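Local atomic coordinates of trans-2-enoyl-CoA reductase [NADH] (Treponema denticola ATCC 35405, PDB entry 4GGO), a protein that catalyses the NADH-dependent reduction of the carbon-carbon double bond of trans-2-enoyl-CoA substrates such as crotonyl-CoA, a step of fatty acid biosynthesis. Residues 163-175 and 239-251. Sequence-based numbering, arbitrary orientation.
Sequences KSVLKPFGKTFTG and ATQALYRKGTIGK
At the start of helix 248-266, just after the short helix that carries Tyr244, the inferred proton donor, Thr248 holds the extended chain 165-169 against the N-terminus of this helix. Its OG1 gives a hydrogen bond to Val165 O (2.8 Å), arriving from above the carbonyl plane, and takes a nearly straight one from Lys167 N (3.1 Å). That double role depends on chi1 of 57°, which sets OG1 between the backbone N and the carbonyl carbon and turns CG2 toward the Phe169 ring. The backbone completes the grip: Thr248 N, in the first turn of the helix, donates to Lys167 O (3.0 Å). Gly247, at the N-cap position, brings its CA to 3.6 Å from Lys167 O.

Phe169 lies across the helix start, its CZ on Thr248 CG2 and its CD2 edge directed in plane at Lys246 O, 3.0 Å away. Beside it, a water accepts from Phe169 N and donates to Ala242 O, bridging the two backbones. Leu243 wedges in from helix 241-244: CD2 lies 3.6 Å from Pro168 CD, while CD1 meets Phe173 CD2, the two side chains crossing at about a right angle. Phe173 reaches out from the hairpin strand 173-178 to Ala242 CB because chi1 of 173° swings its ring away from its own backbone N, and CZ touches Ala239 O at the ring edge. At the other end, Leu166 CD2 packs on Ile249 CD1 (3.6 Å), and Ile249 CD1 also sits over one face of the Tyr244 ring, toward its rim. The contact thus joins the two-stranded hairpin and its lead-in to the short active-site helix and to helix 248-266, which carries the NAD-binding Lys253, in the Rossmann-type reductase fold.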
ATOM      1  N   LYS A 163      -2.992  -2.974 -19.432  1.00 39.46           N
ATOM      2  CA  LYS A 163      -3.574  -1.880 -18.663  1.00 32.92           C
ATOM      3  C   LYS A 163      -4.778  -2.351 -17.851  1.00 33.69           C
ATOM      4  O   LYS A 163      -5.693  -2.975 -18.388  1.00 35.94           O
ATOM      5  CB  LYS A 163      -3.976  -0.731 -19.592  1.00 37.35           C
ATOM      6  CG  LYS A 163      -2.821   0.169 -19.993  1.00 47.56           C
ATOM      7  CD  LYS A 163      -3.209   1.135 -21.100  1.00 52.87           C
ATOM      8  CE  LYS A 163      -2.723   0.641 -22.455  1.00 43.71           C
ATOM      9  NZ  LYS A 163      -3.040   1.605 -23.545  1.00 46.21           N
ATOM     10  N   SER A 164      -4.771  -2.051 -16.557  1.00 33.22           N
ATOM     11  CA  SER A 164      -5.871  -2.442 -15.681  1.00 31.84           C
ATOM     12  C   SER A 164      -6.988  -1.406 -15.700  1.00 34.77           C
ATOM     13  O   SER A 164      -6.746  -0.222 -15.943  1.00 36.72           O
ATOM     14  CB  SER A 164      -5.374  -2.646 -14.248  1.00 36.59           C
ATOM     15  OG  SER A 164      -4.922  -1.426 -13.686  1.00 38.25           O
ATOM     16  N   VAL A 165      -8.212  -1.861 -15.454  1.00 36.04           N
ATOM     17  CA  VAL A 165      -9.354  -0.966 -15.328  1.00 36.09           C
ATOM     18  C   VAL A 165     -10.085  -1.231 -14.014  1.00 32.00           C
ATOM     19  O   VAL A 165      -9.954  -2.305 -13.425  1.00 36.76           O
ATOM     20  CB  VAL A 165     -10.347  -1.126 -16.498  1.00 38.11           C
ATOM     21  CG1 VAL A 165      -9.636  -0.937 -17.833  1.00 42.74           C
ATOM     22  CG2 VAL A 165     -11.028  -2.486 -16.438  1.00 35.23           C
ATOM     23  N   LEU A 166     -10.846  -0.244 -13.553  1.00 32.69           N
ATOM     24  CA  LEU A 166     -11.625  -0.380 -12.330  1.00 36.51           C
ATOM     25  C   LEU A 166     -13.105  -0.275 -12.667  1.00 34.15           C
ATOM     26  O   LEU A 166     -13.710   0.785 -12.508  1.00 36.86           O
ATOM     27  CB  LEU A 166     -11.246   0.713 -11.332  1.00 36.57           C
ATOM     28  CG  LEU A 166      -9.755   0.926 -11.071  1.00 39.80           C
ATOM     29  CD1 LEU A 166      -9.546   2.038 -10.056  1.00 43.96           C
ATOM     30  CD2 LEU A 166      -9.096  -0.361 -10.603  1.00 43.28           C
ATOM     31  N   LYS A 167     -13.687  -1.375 -13.138  1.00 28.80           N
ATOM     32  CA  LYS A 167     -15.048  -1.347 -13.664  1.00 32.13           C
ATOM     33  C   LYS A 167     -15.847  -2.601 -13.293  1.00 33.14           C
ATOM     34  O   LYS A 167     -15.267  -3.653 -13.026  1.00 31.30           O
ATOM     35  CB  LYS A 167     -15.014  -1.145 -15.187  1.00 33.36           C
ATOM     36  CG  LYS A 167     -14.502   0.233 -15.607  1.00 34.55           C
ATOM     37  CD  LYS A 167     -14.679   0.515 -17.089  1.00 38.97           C
ATOM     38  CE  LYS A 167     -13.780  -0.345 -17.947  1.00 44.16           C
ATOM     39  NZ  LYS A 167     -13.676   0.227 -19.320  1.00 47.41           N
ATOM     40  N   PRO A 168     -17.187  -2.489 -13.265  1.00 26.18           N
ATOM     41  CA  PRO A 168     -18.034  -3.641 -12.942  1.00 32.17           C
ATOM     42  C   PRO A 168     -18.271  -4.534 -14.155  1.00 36.20           C
ATOM     43  O   PRO A 168     -17.742  -4.264 -15.233  1.00 39.01           O
ATOM     44  CB  PRO A 168     -19.350  -2.984 -12.532  1.00 35.58           C
ATOM     45  CG  PRO A 168     -19.407  -1.760 -13.376  1.00 39.58           C
ATOM     46  CD  PRO A 168     -17.985  -1.265 -13.464  1.00 30.68           C
ATOM     47  N   PHE A 169     -19.058  -5.590 -13.972  1.00 36.42           N
ATOM     48  CA  PHE A 169     -19.476  -6.439 -15.081  1.00 40.36           C
ATOM     49  C   PHE A 169     -20.993  -6.395 -15.231  1.00 35.86           C
ATOM     50  O   PHE A 169     -21.718  -6.286 -14.243  1.00 38.77           O
ATOM     51  CB  PHE A 169     -19.019  -7.886 -14.874  1.00 36.66           C
ATOM     52  CG  PHE A 169     -17.533  -8.081 -14.989  1.00 41.55           C
ATOM     53  CD1 PHE A 169     -16.879  -7.857 -16.188  1.00 42.06           C
ATOM     54  CD2 PHE A 169     -16.793  -8.508 -13.901  1.00 45.34           C
ATOM     55  CE1 PHE A 169     -15.512  -8.042 -16.292  1.00 48.04           C
ATOM     56  CE2 PHE A 169     -15.428  -8.696 -13.998  1.00 37.87           C
ATOM     57  CZ  PHE A 169     -14.787  -8.463 -15.195  1.00 39.66           C
ATOM     58  N   GLY A 170     -21.466  -6.479 -16.470  1.00 40.69           N
ATOM     59  CA  GLY A 170     -22.893  -6.507 -16.738  1.00 42.23           C
ATOM     60  C   GLY A 170     -23.534  -5.134 -16.806  1.00 46.33           C
ATOM     61  O   GLY A 170     -23.847  -4.638 -17.888  1.00 47.08           O
ATOM     62  N   LYS A 171     -23.733  -4.517 -15.646  1.00 41.93           N
ATOM     63  CA  LYS A 171     -24.381  -3.212 -15.576  1.00 43.70           C
ATOM     64  C   LYS A 171     -23.421  -2.113 -15.139  1.00 47.61           C
ATOM     65  O   LYS A 171     -22.403  -2.380 -14.499  1.00 40.70           O
ATOM     66  CB  LYS A 171     -25.576  -3.253 -14.622  1.00 43.81           C
ATOM     67  CG  LYS A 171     -26.747  -4.085 -15.114  1.00 61.14           C
ATOM     68  CD  LYS A 171     -27.954  -3.914 -14.202  1.00 58.25           C
ATOM     69  CE  LYS A 171     -29.141  -4.724 -14.694  1.00 55.77           C
ATOM     70  NZ  LYS A 171     -29.548  -4.332 -16.070  1.00 65.45           N
ATOM     71  N   THR A 172     -23.759  -0.876 -15.487  1.00 41.95           N
ATOM     72  CA  THR A 172     -22.981   0.278 -15.060  1.00 41.82           C
ATOM     73  C   THR A 172     -23.119   0.494 -13.554  1.00 40.32           C
ATOM     74  O   THR A 172     -24.222   0.460 -13.009  1.00 37.69           O
ATOM     75  CB  THR A 172     -23.401   1.558 -15.818  1.00 44.80           C
ATOM     76  OG1 THR A 172     -22.845   2.709 -15.170  1.00 46.19           O
ATOM     77  CG2 THR A 172     -24.916   1.690 -15.854  1.00 54.75           C
ATOM     78  N   PHE A 173     -21.991   0.698 -12.884  1.00 35.47           N
ATOM     79  CA  PHE A 173     -22.003   0.965 -11.452  1.00 36.34           C
ATOM     80  C   PHE A 173     -22.027   2.465 -11.198  1.00 32.46           C
ATOM     81  O   PHE A 173     -21.105   3.185 -11.580  1.00 34.67           O
ATOM     82  CB  PHE A 173     -20.795   0.325 -10.765  1.00 39.59           C
ATOM     83  CG  PHE A 173     -20.658   0.691  -9.315  1.00 28.02           C
ATOM     84  CD1 PHE A 173     -21.641   0.347  -8.404  1.00 37.94           C
ATOM     85  CD2 PHE A 173     -19.540   1.370  -8.861  1.00 36.71           C
ATOM     86  CE1 PHE A 173     -21.518   0.680  -7.068  1.00 34.89           C
ATOM     87  CE2 PHE A 173     -19.409   1.705  -7.527  1.00 39.55           C
ATOM     88  CZ  PHE A 173     -20.399   1.360  -6.629  1.00 32.94           C
ATOM     89  N   THR A 174     -23.091   2.929 -10.555  1.00 34.90           N
ATOM     90  CA  THR A 174     -23.277   4.350 -10.306  1.00 33.58           C
ATOM     91  C   THR A 174     -23.493   4.609  -8.821  1.00 33.72           C
ATOM     92  O   THR A 174     -24.262   3.907  -8.164  1.00 32.37           O
ATOM     93  CB  THR A 174     -24.480   4.900 -11.101  1.00 38.83           C
ATOM     94  OG1 THR A 174     -24.255   4.699 -12.503  1.00 40.46           O
ATOM     95  CG2 THR A 174     -24.676   6.384 -10.832  1.00 35.61           C
ATOM     96  N   GLY A 175     -22.804   5.616  -8.296  1.00 33.30           N
ATOM     97  CA  GLY A 175     -22.956   5.992  -6.906  1.00 30.02           C
ATOM     98  C   GLY A 175     -22.527   7.419  -6.642  1.00 26.72           C
ATOM     99  O   GLY A 175     -21.913   8.063  -7.493  1.00 32.33           O
ATOM    100  N   ALA A 239     -21.300  -1.411  -0.260  1.00 26.63           N
ATOM    101  CA  ALA A 239     -21.620  -0.400  -1.266  1.00 26.71           C
ATOM    102  C   ALA A 239     -20.746  -0.473  -2.516  1.00 30.57           C
ATOM    103  O   ALA A 239     -21.152  -0.023  -3.589  1.00 31.44           O
ATOM    104  CB  ALA A 239     -21.548   0.994  -0.654  1.00 28.72           C
ATOM    105  N   THR A 240     -19.550  -1.036  -2.381  1.00 27.30           N
ATOM    106  CA  THR A 240     -18.609  -1.083  -3.497  1.00 27.17           C
ATOM    107  C   THR A 240     -18.334  -2.502  -3.988  1.00 28.94           C
ATOM    108  O   THR A 240     -17.354  -2.738  -4.695  1.00 28.33           O
ATOM    109  CB  THR A 240     -17.270  -0.411  -3.134  1.00 28.03           C
ATOM    110  OG1 THR A 240     -16.686  -1.079  -2.010  1.00 28.96           O
ATOM    111  CG2 THR A 240     -17.486   1.054  -2.793  1.00 26.83           C
ATOM    112  N   GLN A 241     -19.201  -3.439  -3.620  1.00 30.77           N
ATOM    113  CA  GLN A 241     -19.032  -4.837  -4.013  1.00 35.54           C
ATOM    114  C   GLN A 241     -19.068  -5.035  -5.527  1.00 33.76           C
ATOM    115  O   GLN A 241     -18.462  -5.969  -6.050  1.00 31.08           O
ATOM    116  CB  GLN A 241     -20.090  -5.720  -3.349  1.00 35.34           C
ATOM    117  CG  GLN A 241     -19.844  -5.973  -1.874  1.00 42.05           C
ATOM    118  CD  GLN A 241     -20.852  -6.933  -1.276  1.00 53.96           C
ATOM    119  OE1 GLN A 241     -20.576  -7.596  -0.276  1.00 54.37           O
ATOM    120  NE2 GLN A 241     -22.030  -7.010  -1.886  1.00 49.18           N
ATOM    121  N   ALA A 242     -19.767  -4.148  -6.227  1.00 29.73           N
ATOM    122  CA  ALA A 242     -19.880  -4.230  -7.682  1.00 34.85           C
ATOM    123  C   ALA A 242     -18.518  -4.153  -8.370  1.00 29.36           C
ATOM    124  O   ALA A 242     -18.380  -4.526  -9.535  1.00 36.52           O
ATOM    125  CB  ALA A 242     -20.802  -3.137  -8.205  1.00 33.57           C
ATOM    126  N   LEU A 243     -17.517  -3.673  -7.639  1.00 34.82           N
ATOM    127  CA  LEU A 243     -16.163  -3.556  -8.168  1.00 30.15           C
ATOM    128  C   LEU A 243     -15.198  -4.521  -7.487  1.00 32.25           C
ATOM    129  O   LEU A 243     -14.528  -5.311  -8.150  1.00 28.20           O
ATOM    130  CB  LEU A 243     -15.657  -2.123  -8.005  1.00 33.16           C
ATOM    131  CG  LEU A 243     -16.548  -1.040  -8.613  1.00 41.78           C
ATOM    132  CD1 LEU A 243     -15.981   0.340  -8.342  1.00 40.15           C
ATOM    133  CD2 LEU A 243     -16.715  -1.268 -10.106  1.00 34.24           C
ATOM    134  N   TYR A 244     -15.135  -4.453  -6.160  1.00 30.56           N
ATOM    135  CA  TYR A 244     -14.145  -5.209  -5.397  1.00 31.62           C
ATOM    136  C   TYR A 244     -14.504  -6.682  -5.219  1.00 33.80           C
ATOM    137  O   TYR A 244     -13.633  -7.508  -4.951  1.00 31.56           O
ATOM    138  CB  TYR A 244     -13.910  -4.557  -4.034  1.00 32.83           C
ATOM    139  CG  TYR A 244     -13.250  -3.199  -4.114  1.00 29.72           C
ATOM    140  CD1 TYR A 244     -11.871  -3.083  -4.226  1.00 26.66           C
ATOM    141  CD2 TYR A 244     -14.004  -2.035  -4.072  1.00 27.68           C
ATOM    142  CE1 TYR A 244     -11.262  -1.847  -4.300  1.00 33.39           C
ATOM    143  CE2 TYR A 244     -13.404  -0.793  -4.144  1.00 26.46           C
ATOM    144  CZ  TYR A 244     -12.034  -0.705  -4.257  1.00 29.79           C
ATOM    145  OH  TYR A 244     -11.433   0.530  -4.328  1.00 33.79           O
ATOM    146  N   ARG A 245     -15.785  -7.008  -5.366  1.00 34.04           N
ATOM    147  CA  ARG A 245     -16.235  -8.392  -5.254  1.00 38.16           C
ATOM    148  C   ARG A 245     -16.442  -9.032  -6.622  1.00 41.83           C
ATOM    149  O   ARG A 245     -15.844 -10.061  -6.934  1.00 43.11           O
ATOM    150  CB  ARG A 245     -17.546  -8.474  -4.470  1.00 38.50           C
ATOM    151  CG  ARG A 245     -17.461  -9.230  -3.157  1.00 49.11           C
ATOM    152  CD  ARG A 245     -16.943  -8.338  -2.043  1.00 48.68           C
ATOM    153  NE  ARG A 245     -17.413  -8.778  -0.732  1.00 43.06           N
ATOM    154  CZ  ARG A 245     -17.579  -7.969   0.310  1.00 52.49           C
ATOM    155  NH1 ARG A 245     -17.315  -6.675   0.193  1.00 46.72           N
ATOM    156  NH2 ARG A 245     -18.012  -8.451   1.467  1.00 49.88           N
ATOM    157  N   LYS A 246     -17.296  -8.409  -7.430  1.00 33.57           N
ATOM    158  CA  LYS A 246     -17.738  -9.003  -8.686  1.00 46.37           C
ATOM    159  C   LYS A 246     -17.222  -8.262  -9.920  1.00 39.42           C
ATOM    160  O   LYS A 246     -17.563  -8.625 -11.043  1.00 48.64           O
ATOM    161  CB  LYS A 246     -19.272  -9.077  -8.722  1.00 46.94           C
ATOM    162  CG  LYS A 246     -19.902  -9.736  -7.496  1.00 39.10           C
ATOM    163  CD  LYS A 246     -21.418  -9.893  -7.632  1.00 46.06           C
ATOM    164  CE  LYS A 246     -21.793 -10.784  -8.807  1.00 59.32           C
ATOM    165  NZ  LYS A 246     -23.269 -10.991  -8.940  1.00 61.70           N
ATOM    166  N   GLY A 247     -16.404  -7.234  -9.713  1.00 32.43           N
ATOM    167  CA  GLY A 247     -15.875  -6.449 -10.818  1.00 35.27           C
ATOM    168  C   GLY A 247     -14.498  -6.904 -11.265  1.00 32.64           C
ATOM    169  O   GLY A 247     -14.031  -7.972 -10.869  1.00 28.88           O
ATOM    170  N   THR A 248     -13.850  -6.090 -12.096  1.00 31.79           N
ATOM    171  CA  THR A 248     -12.514  -6.392 -12.599  1.00 32.28           C
ATOM    172  C   THR A 248     -11.506  -6.503 -11.459  1.00 30.09           C
ATOM    173  O   THR A 248     -10.619  -7.355 -11.484  1.00 28.68           O
ATOM    174  CB  THR A 248     -12.034  -5.325 -13.598  1.00 31.73           C
ATOM    175  OG1 THR A 248     -12.062  -4.036 -12.973  1.00 29.40           O
ATOM    176  CG2 THR A 248     -12.933  -5.306 -14.821  1.00 35.93           C
ATOM    177  N   ILE A 249     -11.654  -5.638 -10.459  1.00 30.35           N
ATOM    178  CA  ILE A 249     -10.827  -5.703  -9.262  1.00 33.99           C
ATOM    179  C   ILE A 249     -11.081  -7.019  -8.538  1.00 36.88           C
ATOM    180  O   ILE A 249     -10.150  -7.672  -8.062  1.00 34.97           O
ATOM    181  CB  ILE A 249     -11.136  -4.539  -8.301  1.00 40.10           C
ATOM    182  CG1 ILE A 249     -10.840  -3.198  -8.973  1.00 42.62           C
ATOM    183  CG2 ILE A 249     -10.334  -4.677  -7.012  1.00 42.48           C
ATOM    184  CD1 ILE A 249     -11.199  -2.001  -8.118  1.00 40.64           C
ATOM    185  N   GLY A 250     -12.353  -7.401  -8.469  1.00 33.25           N
ATOM    186  CA  GLY A 250     -12.760  -8.625  -7.805  1.00 35.79           C
ATOM    187  C   GLY A 250     -12.138  -9.869  -8.405  1.00 30.01           C
ATOM    188  O   GLY A 250     -11.790 -10.803  -7.688  1.00 27.42           O
ATOM    189  N   LYS A 251     -11.996  -9.883  -9.726  1.00 35.80           N
ATOM    190  CA  LYS A 251     -11.389 -11.020 -10.407  1.00 33.62           C
ATOM    191  C   LYS A 251      -9.888 -11.082 -10.147  1.00 31.33           C
ATOM    192  O   LYS A 251      -9.319 -12.164 -10.001  1.00 31.22           O
ATOM    193  CB  LYS A 251     -11.677 -10.973 -11.910  1.00 36.33           C
ATOM    194  CG  LYS A 251     -12.858 -11.835 -12.337  1.00 41.02           C
ATOM    195  CD  LYS A 251     -14.108 -11.505 -11.536  1.00 48.42           C
ATOM    196  CE  LYS A 251     -15.214 -12.515 -11.786  1.00 46.91           C
ATOM    197  NZ  LYS A 251     -16.436 -12.193 -10.998  1.00 44.00           N
TER
HETATM  198  O   HOH W   1     -19.863  -6.175 -11.148  1.00 36.28           O